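Local coordinates for porin B (PDB 4GEY), which probably lets glucose and related sugars diffuse across the outer membrane of Pseudomonas putida through a carbohydrate-selective beta-barrel channel, at residues E156-S160 and M235-A239. The protein carries 2 engineered substitutions. Residues are numbered along the deposited sequence; the frame is centred on the assembly and turned at random.
Engineered in segment 235-239: M235 (natural residue Leu), M237 (natural residue Val). With C8E ((hydroxyethyloxy)tri(ethyloxy)octane), chain C.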
ATOM      1  N   GLU A 156      -7.593   1.028  -3.535  1.00 25.41           N
ATOM      2  CA  GLU A 156      -8.055   0.361  -4.740  1.00 22.42           C
ATOM      3  C   GLU A 156      -8.518   1.357  -5.818  1.00 32.23           C
ATOM      4  O   GLU A 156      -8.449   1.054  -7.007  1.00 27.95           O
ATOM      5  CB  GLU A 156      -9.172  -0.615  -4.369  1.00 28.96           C
ATOM      6  CG  GLU A 156      -9.853  -1.302  -5.531  1.00 33.13           C
ATOM      7  CD  GLU A 156     -10.796  -2.396  -5.082  1.00 38.17           C
ATOM      8  OE1 GLU A 156     -10.389  -3.227  -4.248  1.00 39.54           O
ATOM      9  OE2 GLU A 156     -11.945  -2.429  -5.564  1.00 41.56           O
ATOM     10  N   ASP A 157      -8.994   2.537  -5.409  1.00 32.17           N
ATOM     11  CA  ASP A 157      -9.386   3.571  -6.369  1.00 31.43           C
ATOM     12  C   ASP A 157      -8.598   4.856  -6.190  1.00 28.13           C
ATOM     13  O   ASP A 157      -8.321   5.578  -7.147  1.00 28.70           O
ATOM     14  CB  ASP A 157     -10.877   3.883  -6.254  1.00 37.25           C
ATOM     15  CG  ASP A 157     -11.741   2.700  -6.611  1.00 40.29           C
ATOM     16  OD1 ASP A 157     -11.827   1.779  -5.766  1.00 36.00           O
ATOM     17  OD2 ASP A 157     -12.320   2.694  -7.725  1.00 39.49           O
ATOM     18  N   PHE A 158      -8.237   5.146  -4.952  1.00 30.11           N
ATOM     19  CA  PHE A 158      -7.607   6.419  -4.642  1.00 27.44           C
ATOM     20  C   PHE A 158      -6.110   6.237  -4.386  1.00 27.35           C
ATOM     21  O   PHE A 158      -5.702   5.257  -3.748  1.00 25.67           O
ATOM     22  CB  PHE A 158      -8.314   7.052  -3.436  1.00 25.92           C
ATOM     23  CG  PHE A 158      -9.783   7.350  -3.676  1.00 24.21           C
ATOM     24  CD1 PHE A 158     -10.749   6.405  -3.412  1.00 31.67           C
ATOM     25  CD2 PHE A 158     -10.183   8.582  -4.166  1.00 24.79           C
ATOM     26  CE1 PHE A 158     -12.084   6.682  -3.625  1.00 33.79           C
ATOM     27  CE2 PHE A 158     -11.503   8.862  -4.386  1.00 25.59           C
ATOM     28  CZ  PHE A 158     -12.461   7.909  -4.119  1.00 41.63           C
ATOM     29  N   ASN A 159      -5.292   7.153  -4.913  1.00 23.96           N
ATOM     30  CA  ASN A 159      -3.865   7.176  -4.582  1.00 24.09           C
ATOM     31  C   ASN A 159      -3.217   5.850  -4.983  1.00 24.69           C
ATOM     32  O   ASN A 159      -2.225   5.416  -4.405  1.00 26.23           O
ATOM     33  CB  ASN A 159      -3.707   7.460  -3.076  1.00 21.80           C
ATOM     34  CG  ASN A 159      -2.254   7.605  -2.634  1.00 32.77           C
ATOM     35  OD1 ASN A 159      -1.852   7.067  -1.599  1.00 31.63           O
ATOM     36  ND2 ASN A 159      -1.463   8.328  -3.411  1.00 34.85           N
ATOM     37  N   SER A 160      -3.808   5.199  -5.978  1.00 25.82           N
ATOM     38  CA  SER A 160      -3.387   3.859  -6.381  1.00 23.13           C
ATOM     39  C   SER A 160      -2.000   3.848  -7.001  1.00 24.21           C
ATOM     40  O   SER A 160      -1.662   4.733  -7.785  1.00 30.18           O
ATOM     41  CB  SER A 160      -4.390   3.275  -7.364  1.00 23.86           C
ATOM     42  OG  SER A 160      -5.695   3.348  -6.859  1.00 21.89           O
HETATM   43  N   MSE A 235     -13.197  10.748   3.426  1.00 32.72           N
HETATM   44  CA  MSE A 235     -13.717  11.302   2.201  1.00 29.86           C
HETATM   45  C   MSE A 235     -12.548  11.710   1.316  1.00 31.52           C
HETATM   46  O   MSE A 235     -12.035  12.814   1.444  1.00 34.94           O
HETATM   47  CB  MSE A 235     -14.560  12.515   2.549  1.00 29.90           C
HETATM   48  CG  MSE A 235     -15.243  13.163   1.381  1.00 51.25           C
HETATM   49 SE   MSE A 235     -15.835  14.950   1.900  1.00 87.81          SE
HETATM   50  CE  MSE A 235     -14.307  16.030   1.306  1.00 53.83           C
ATOM     51  N   PRO A 236     -12.098  10.806   0.438  1.00 27.05           N
ATOM     52  CA  PRO A 236     -11.019  11.150  -0.493  1.00 32.07           C
ATOM     53  C   PRO A 236     -11.547  11.785  -1.766  1.00 29.15           C
ATOM     54  O   PRO A 236     -12.652  11.434  -2.188  1.00 31.54           O
ATOM     55  CB  PRO A 236     -10.393   9.788  -0.818  1.00 28.24           C
ATOM     56  CG  PRO A 236     -11.484   8.829  -0.652  1.00 27.84           C
ATOM     57  CD  PRO A 236     -12.429   9.376   0.394  1.00 31.08           C
HETATM   58  N   MSE A 237     -10.779  12.708  -2.349  1.00 30.79           N
HETATM   59  CA  MSE A 237     -11.074  13.280  -3.675  1.00 33.01           C
HETATM   60  C   MSE A 237      -9.838  13.157  -4.550  1.00 27.94           C
HETATM   61  O   MSE A 237      -8.716  13.178  -4.048  1.00 33.81           O
HETATM   62  CB  MSE A 237     -11.438  14.760  -3.576  1.00 30.69           C
HETATM   63  CG  MSE A 237     -12.399  15.094  -2.474  1.00 37.43           C
HETATM   64 SE   MSE A 237     -12.458  17.021  -2.132  1.00 55.87          SE
HETATM   65  CE  MSE A 237     -13.305  17.604  -3.799  1.00 81.04           C
ATOM     66  N   GLU A 238     -10.022  13.059  -5.857  1.00 26.78           N
ATOM     67  CA  GLU A 238      -8.864  12.864  -6.718  1.00 28.96           C
ATOM     68  C   GLU A 238      -9.095  13.267  -8.159  1.00 26.51           C
ATOM     69  O   GLU A 238     -10.192  13.123  -8.694  1.00 41.05           O
ATOM     70  CB  GLU A 238      -8.422  11.404  -6.677  1.00 25.17           C
ATOM     71  CG  GLU A 238      -6.987  11.178  -7.083  1.00 28.53           C
ATOM     72  CD  GLU A 238      -6.573   9.730  -6.910  1.00 28.40           C
ATOM     73  OE1 GLU A 238      -7.463   8.845  -6.945  1.00 33.52           O
ATOM     74  OE2 GLU A 238      -5.365   9.479  -6.727  1.00 29.17           O
ATOM     75  N   ALA A 239      -8.041  13.774  -8.779  1.00 28.16           N
ATOM     76  CA  ALA A 239      -8.029  14.007 -10.212  1.00 27.52           C
ATOM     77  C   ALA A 239      -6.919  13.141 -10.772  1.00 26.11           C
ATOM     78  O   ALA A 239      -5.820  13.105 -10.213  1.00 35.96           O
ATOM     79  CB  ALA A 239      -7.779  15.479 -10.513  1.00 27.62           C
TER
HETATM   80  C1  C8E C 502      -7.517  18.492  -5.053  1.00 36.30           C
HETATM   81  C2  C8E C 502      -8.496  17.378  -5.368  1.00 34.38           C
HETATM   82  C3  C8E C 502      -9.088  17.628  -6.749  1.00 43.38           C
HETATM   83  C4  C8E C 502     -10.608  17.722  -6.699  1.00 43.99           C
HETATM   84  C5  C8E C 502     -11.258  16.784  -7.707  1.00 40.34           C
HETATM   85  C6  C8E C 502     -12.395  16.014  -7.040  1.00 39.44           C
HETATM   86  C7  C8E C 502     -13.745  16.422  -7.612  1.00 43.63           C
HETATM   87  C8  C8E C 502     -14.884  15.523  -7.139  1.00 48.11           C
HETATM   88  O9  C8E C 502     -15.401  14.799  -8.241  1.00 52.98           O
HETATM   89  C10 C8E C 502     -16.777  14.482  -8.100  1.00 55.13           C
HETATM   90  C11 C8E C 502     -17.265  13.571  -9.227  1.00 51.13           C
HETATM   91  O12 C8E C 502     -18.671  13.673  -9.366  1.00 51.17           O
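F158 and N159 meet P236 and E238 where the loop that follows strand 145-149 folds inward against the wall of the OprB beta-barrel, the N159 side chain about 10 Å from a bound glucose. E238 runs inward from strand 232-245. Its CB lies 4.2 Å from F158 CD2. With CG anti to the backbone N (chi1 -158°) and the chain extended beyond, the carboxylate is carried to the loop backbone. There OE2 accepts a hydrogen bond from N159 N at 3.0 Å, on its syn side but 32° out of the carboxylate plane; OE1 takes a weak second share. W292 also donates to OE2, while Q206 NE2 donates to OE1 and R253 forms a salt bridge with it, which probably offsets the buried charge. Q206 also bonds to D157 O, bridging carboxylate and loop. On the outer side of the strand, M237, an engineered selenomethionine, brings CE to 3.7 Å from C6 of a detergent molecule. Beside the polar grip, F158 lays one ring face over P236 in a CH-pi contact, the two side chains crossing at about a right angle. A leucine here would lack this flat face and would probably leave a gap over the proline ring. P236 CG stands 3.5 Å from the F158 ring centroid, almost exactly on its normal.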